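Local coordinates for protein collagen adhesin (Staphylococcus aureus, PDB 2F68) that binds collagen at the surface of Staphylococcus aureus, probably by closing its two extracellular domains around the rope-like triple helix in a "collagen hug", at residues 165-170 and 293-298; 196-201 and 217-222. All blocks are in the same frame, centred on the assembly; numbering follows the deposited sequence.

Contact 1 (165-170 and 293-298)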
loop_
_atom_site.group_PDB
_atom_site.type_symbol
_atom_site.label_atom_id
_atom_site.label_comp_id
_atom_site.label_asym_id
_atom_site.label_seq_id
_atom_site.Cartn_x
_atom_site.Cartn_y
_atom_site.Cartn_z
ATOM N N THR A 165 -7.922 -1.443 2.462
ATOM C CA THR A 165 -8.561 -1.779 3.737
ATOM C C THR A 165 -7.669 -2.615 4.657
ATOM O O THR A 165 -7.944 -2.741 5.853
ATOM C CB THR A 165 -9.912 -2.506 3.530
ATOM O OG1 THR A 165 -9.726 -3.641 2.677
ATOM C CG2 THR A 165 -10.942 -1.569 2.910
ATOM N N HIS A 166 -6.604 -3.183 4.093
ATOM C CA HIS A 166 -5.675 -4.020 4.851
ATOM C C HIS A 166 -4.255 -3.460 4.855
ATOM O O HIS A 166 -3.822 -2.831 3.887
ATOM C CB HIS A 166 -5.670 -5.448 4.302
ATOM C CG HIS A 166 -6.916 -6.218 4.610
ATOM N ND1 HIS A 166 -8.012 -6.227 3.775
ATOM C CD2 HIS A 166 -7.238 -7.007 5.662
ATOM C CE1 HIS A 166 -8.955 -6.989 4.298
ATOM N NE2 HIS A 166 -8.512 -7.474 5.444
ATOM N N VAL A 167 -3.544 -3.694 5.956
ATOM C CA VAL A 167 -2.134 -3.327 6.068
ATOM C C VAL A 167 -1.298 -4.595 6.238
ATOM O O VAL A 167 -1.476 -5.344 7.203
ATOM C CB VAL A 167 -1.870 -2.352 7.248
ATOM C CG1 VAL A 167 -0.406 -1.931 7.281
ATOM C CG2 VAL A 167 -2.766 -1.124 7.153
ATOM N N ARG A 168 -0.398 -4.830 5.287
ATOM C CA ARG A 168 0.487 -5.993 5.319
ATOM C C ARG A 168 1.607 -5.789 6.333
ATOM O O ARG A 168 2.040 -4.660 6.571
ATOM C CB ARG A 168 1.088 -6.257 3.935
ATOM C CG ARG A 168 0.069 -6.482 2.827
ATOM C CD ARG A 168 0.723 -6.364 1.462
ATOM N NE ARG A 168 1.419 -7.586 1.062
ATOM C CZ ARG A 168 2.433 -7.633 0.201
ATOM N NH1 ARG A 168 2.901 -6.524 -0.357
ATOM N NH2 ARG A 168 2.991 -8.799 -0.097
ATOM N N TRP A 169 2.063 -6.887 6.931
ATOM C CA TRP A 169 3.180 -6.858 7.873
ATOM C C TRP A 169 4.110 -8.042 7.637
ATOM O O TRP A 169 3.655 -9.142 7.322
ATOM C CB TRP A 169 2.675 -6.866 9.318
ATOM C CG TRP A 169 1.860 -5.661 9.691
ATOM C CD1 TRP A 169 0.510 -5.616 9.894
ATOM C CD2 TRP A 169 2.342 -4.327 9.902
ATOM N NE1 TRP A 169 0.121 -4.339 10.221
ATOM C CE2 TRP A 169 1.225 -3.527 10.232
ATOM C CE3 TRP A 169 3.609 -3.728 9.844
ATOM C CZ2 TRP A 169 1.335 -2.159 10.505
ATOM C CZ3 TRP A 169 3.718 -2.367 10.113
ATOM C CH2 TRP A 169 2.586 -1.600 10.441
ATOM N N PHE A 170 5.411 -7.810 7.795
ATOM C CA PHE A 170 6.421 -8.837 7.549
ATOM C C PHE A 170 7.406 -8.962 8.709
ATOM O O PHE A 170 8.063 -7.989 9.086
ATOM C CB PHE A 170 7.182 -8.546 6.249
ATOM C CG PHE A 170 6.338 -8.656 5.007
ATOM C CD1 PHE A 170 5.673 -7.542 4.500
ATOM C CD2 PHE A 170 6.220 -9.869 4.337
ATOM C CE1 PHE A 170 4.894 -7.639 3.350
ATOM C CE2 PHE A 170 5.445 -9.976 3.185
ATOM C CZ PHE A 170 4.780 -8.859 2.691
ATOM N N HIS A 293 7.864 -0.709 13.041
ATOM C CA HIS A 293 7.575 -0.182 11.708
ATOM C C HIS A 293 6.226 0.532 11.663
ATOM O O HIS A 293 5.266 0.111 12.315
ATOM C CB HIS A 293 7.619 -1.295 10.660
ATOM C CG HIS A 293 7.747 -0.795 9.255
ATOM N ND1 HIS A 293 6.659 -0.613 8.428
ATOM C CD2 HIS A 293 8.833 -0.428 8.536
ATOM C CE1 HIS A 293 7.072 -0.160 7.257
ATOM N NE2 HIS A 293 8.387 -0.040 7.296
ATOM N N THR A 294 6.167 1.609 10.884
ATOM C CA THR A 294 4.958 2.419 10.752
ATOM C C THR A 294 4.561 2.563 9.282
ATOM O O THR A 294 5.380 2.944 8.442
ATOM C CB THR A 294 5.146 3.819 11.386
ATOM O OG1 THR A 294 5.730 3.685 12.688
ATOM C CG2 THR A 294 3.812 4.546 11.508
ATOM N N VAL A 295 3.302 2.249 8.984
ATOM C CA VAL A 295 2.763 2.367 7.628
ATOM C C VAL A 295 1.770 3.528 7.559
ATOM O O VAL A 295 0.794 3.569 8.311
ATOM C CB VAL A 295 2.093 1.050 7.153
ATOM C CG1 VAL A 295 1.520 1.203 5.747
ATOM C CG2 VAL A 295 3.087 -0.100 7.192
ATOM N N HIS A 296 2.036 4.466 6.653
ATOM C CA HIS A 296 1.185 5.639 6.469
ATOM C C HIS A 296 -0.048 5.314 5.631
ATOM O O HIS A 296 0.037 4.584 4.640
ATOM C CB HIS A 296 1.975 6.781 5.824
ATOM C CG HIS A 296 3.131 7.257 6.647
ATOM N ND1 HIS A 296 4.416 6.795 6.462
ATOM C CD2 HIS A 296 3.195 8.153 7.660
ATOM C CE1 HIS A 296 5.223 7.387 7.325
ATOM N NE2 HIS A 296 4.507 8.215 8.064
ATOM N N ASN A 297 -1.188 5.863 6.042
ATOM C CA ASN A 297 -2.451 5.671 5.334
ATOM C C ASN A 297 -2.514 6.507 4.058
ATOM O O ASN A 297 -1.901 7.573 3.974
ATOM C CB ASN A 297 -3.631 6.011 6.250
ATOM C CG ASN A 297 -4.942 5.387 5.787
ATOM O OD1 ASN A 297 -4.973 4.578 4.857
ATOM N ND2 ASN A 297 -6.034 5.762 6.444
ATOM N N ILE A 298 -3.260 6.013 3.072
ATOM C CA ILE A 298 -3.364 6.668 1.768
ATOM C C ILE A 298 -4.283 7.889 1.815
ATOM O O ILE A 298 -5.405 7.818 2.321
ATOM C CB ILE A 298 -3.830 5.675 0.661
ATOM C CG1 ILE A 298 -2.873 4.475 0.551
ATOM C CG2 ILE A 298 -4.003 6.385 -0.688
ATOM C CD1 ILE A 298 -1.392 4.828 0.349
#

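Contact 2 (196-201 and 217-222)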
loop_
_atom_site.group_PDB
_atom_site.type_symbol
_atom_site.label_atom_id
_atom_site.label_comp_id
_atom_site.label_asym_id
_atom_site.label_seq_id
_atom_site.Cartn_x
_atom_site.Cartn_y
_atom_site.Cartn_z
ATOM N N LEU A 196 -6.133 -7.689 13.628
ATOM C CA LEU A 196 -5.417 -8.797 12.996
ATOM C C LEU A 196 -6.357 -9.846 12.403
ATOM O O LEU A 196 -7.288 -10.308 13.067
ATOM C CB LEU A 196 -4.456 -9.444 14.006
ATOM C CG LEU A 196 -3.832 -10.822 13.744
ATOM C CD1 LEU A 196 -2.903 -10.817 12.536
ATOM C CD2 LEU A 196 -3.091 -11.296 14.980
ATOM N N ASP A 197 -6.100 -10.206 11.149
ATOM C CA ASP A 197 -6.798 -11.304 10.492
ATOM C C ASP A 197 -5.930 -12.556 10.600
ATOM O O ASP A 197 -4.864 -12.643 9.982
ATOM C CB ASP A 197 -7.092 -10.960 9.026
ATOM C CG ASP A 197 -8.201 -11.818 8.424
ATOM O OD1 ASP A 197 -8.529 -12.887 8.984
ATOM O OD2 ASP A 197 -8.747 -11.415 7.375
ATOM N N LEU A 198 -6.395 -13.514 11.400
ATOM C CA LEU A 198 -5.643 -14.733 11.703
ATOM C C LEU A 198 -5.495 -15.665 10.498
ATOM O O LEU A 198 -4.493 -16.375 10.374
ATOM C CB LEU A 198 -6.294 -15.477 12.879
ATOM C CG LEU A 198 -5.627 -16.726 13.468
ATOM C CD1 LEU A 198 -4.258 -16.412 14.060
ATOM C CD2 LEU A 198 -6.526 -17.368 14.514
ATOM N N SER A 199 -6.492 -15.648 9.616
ATOM C CA SER A 199 -6.511 -16.506 8.429
ATOM C C SER A 199 -5.475 -16.110 7.373
ATOM O O SER A 199 -5.137 -16.913 6.497
ATOM C CB SER A 199 -7.913 -16.527 7.811
ATOM O OG SER A 199 -8.325 -15.226 7.429
ATOM N N THR A 200 -4.977 -14.879 7.462
ATOM C CA THR A 200 -4.008 -14.353 6.497
ATOM C C THR A 200 -2.574 -14.362 7.040
ATOM O O THR A 200 -1.754 -13.524 6.658
ATOM C CB THR A 200 -4.379 -12.919 6.045
ATOM O OG1 THR A 200 -4.500 -12.067 7.192
ATOM C CG2 THR A 200 -5.691 -12.915 5.269
ATOM N N LEU A 201 -2.277 -15.323 7.914
ATOM C CA LEU A 201 -0.970 -15.416 8.566
ATOM C C LEU A 201 0.131 -15.831 7.583
ATOM O O LEU A 201 0.805 -14.975 7.018
ATOM C CB LEU A 201 -1.035 -16.369 9.774
ATOM C CG LEU A 201 -0.100 -16.203 10.988
ATOM C CD1 LEU A 201 1.341 -16.624 10.692
ATOM C CD2 LEU A 201 -0.148 -14.789 11.573
ATOM N N SER A 217 -4.561 -23.856 8.534
ATOM C CA SER A 217 -3.710 -24.791 9.270
ATOM C C SER A 217 -2.238 -24.362 9.288
ATOM O O SER A 217 -1.362 -25.150 9.653
ATOM C CB SER A 217 -3.848 -26.202 8.687
ATOM O OG SER A 217 -3.463 -26.233 7.323
ATOM N N ALA A 218 -1.981 -23.110 8.910
ATOM C CA ALA A 218 -0.622 -22.568 8.797
ATOM C C ALA A 218 0.189 -22.650 10.093
ATOM O O ALA A 218 1.371 -22.997 10.066
ATOM C CB ALA A 218 -0.666 -21.131 8.288
ATOM N N ILE A 219 -0.451 -22.330 11.216
ATOM C CA ILE A 219 0.198 -22.372 12.528
ATOM C C ILE A 219 0.354 -23.816 13.016
ATOM O O ILE A 219 1.395 -24.181 13.568
ATOM C CB ILE A 219 -0.571 -21.527 13.580
ATOM C CG1 ILE A 219 -0.814 -20.105 13.059
ATOM C CG2 ILE A 219 0.182 -21.494 14.914
ATOM C CD1 ILE A 219 -1.931 -19.360 13.767
ATOM N N THR A 220 -0.681 -24.624 12.796
ATOM C CA THR A 220 -0.694 -26.030 13.211
ATOM C C THR A 220 0.368 -26.851 12.471
ATOM O O THR A 220 1.047 -27.682 13.077
ATOM C CB THR A 220 -2.092 -26.669 13.011
ATOM O OG1 THR A 220 -3.107 -25.765 13.466
ATOM C CG2 THR A 220 -2.208 -27.981 13.781
ATOM N N ASP A 221 0.510 -26.603 11.170
ATOM C CA ASP A 221 1.495 -27.303 10.341
ATOM C C ASP A 221 2.930 -26.875 10.649
ATOM O O ASP A 221 3.864 -27.666 10.493
ATOM C CB ASP A 221 1.194 -27.107 8.851
ATOM C CG ASP A 221 -0.105 -27.773 8.418
ATOM O OD1 ASP A 221 -0.456 -28.839 8.971
ATOM O OD2 ASP A 221 -0.774 -27.231 7.513
ATOM N N PHE A 222 3.097 -25.625 11.078
ATOM C CA PHE A 222 4.407 -25.090 11.454
ATOM C C PHE A 222 4.891 -25.683 12.778
ATOM O O PHE A 222 6.059 -26.056 12.906
ATOM C CB PHE A 222 4.360 -23.558 11.539
ATOM C CG PHE A 222 5.696 -22.916 11.812
ATOM C CD1 PHE A 222 6.561 -22.605 10.766
ATOM C CD2 PHE A 222 6.087 -22.615 13.114
ATOM C CE1 PHE A 222 7.797 -22.010 11.014
ATOM C CE2 PHE A 222 7.319 -22.019 13.373
ATOM C CZ PHE A 222 8.175 -21.717 12.320
#

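Contact 1 (165-170 and 293-298)
Val167 and Val295 face each other across two strands, 166-170 and 293-296, whose axes come within 9.0 Å and run nearly antiparallel at 154°; the spacing is that of strands in two packed sheets, joined by side-chain packing in which the main-chain carbonyl of His293 also takes part. CG1 of Val167, anti to the backbone N (chi1 -177°), lies 3.9 Å from Val295 CB. The two valine side chains pass alongside each other, pointing opposite ways, with CG1 of Val295 also near CG1 of Val167. Trp169 reaches across with the far end of its six-membered ring: CH2 lies 3.6 Å from Val295 CG2, and CZ3 is 3.7 Å from the carbonyl O of His293. Both partners meet the indole obliquely. Within its own strand, Val167 CG1 covers part of one indole face, 3.4 Å above the plane and offset toward the rim, so this methyl touches both Trp169 and Val295. The His293 ring takes Trp169 CZ3 at its edge, 3.8 Å from ND1. On the five-membered ring, NE1 is hydrogen-bonded to Thr260 OG1, which ties the indole to its own sheet. This largely apolar packing belongs to the interior of the collagen-binding domain: strand 166-173 lies between strands 154-156 and 252-262 in one antiparallel sheet, while strand 289-296 pairs with strand 269-278 in the other.

Contact 2 (196-201 and 217-222)
Leu198, with CG anti to the backbone N (chi1 -175°), and Ile219, with CG1 anti to its carbonyl carbon (chi1 -52°) and the chain then extended (chi2 160°), bring their terminal methyls together: CD1 of Leu198 lies 3.8 Å from CD1 of Ile219. The two side chains lie roughly perpendicular to each other, and the touch is confined to these branch ends. Leu201 adds a looser contact, its CG 4.5 Å from Ile219 CG1, where the backbones come nearest, 7.2 Å between CA of Leu201 and CA of Ala218. Polar bonds shape each segment separately. Asp197 OD1 accepts a hydrogen bond from Ser199 OG at 2.8 Å from above the carboxylate plane, and Thr200 OG1 donates to Asp197 O, so the turn carrying Leu198 is held through both the carboxylate and the main-chain O of Asp197. Ser217, at the N-cap position of helix 218-225, donates through OG to Asp221 OD2 at 2.9 Å, again from above the carboxylate plane. The contact packs the start of this helix against an irregular part of strand 194-207. Leu198 also touches Val233 and Ile219 touches Ile231, both on strand 230-234, while Leu201 packs on Ile256 and Tyr258 of strand 252-262.

Contacts 1 and 2 have centres 19 Å apart and nearest atoms about 4 Å apart, yet they do not touch. Along the chain, 196-201 and 217-222 are nested within the loop that contact 1 closes. Both reach the same five-stranded antiparallel sheet, in which strand 252-262 lies between strands 166-173 and 194-207. Tyr258 on that strand is an intermediary: its ring meets that of Trp169 in contact 1, and Leu201 of contact 2 packs on the same residue. Contact 1 is buried, its centre about 7 Å from that of the chain, and joins two sheets; contact 2, its centre about 22 Å from the chain's centre and partly buried, packs a helix start against strand 194-207.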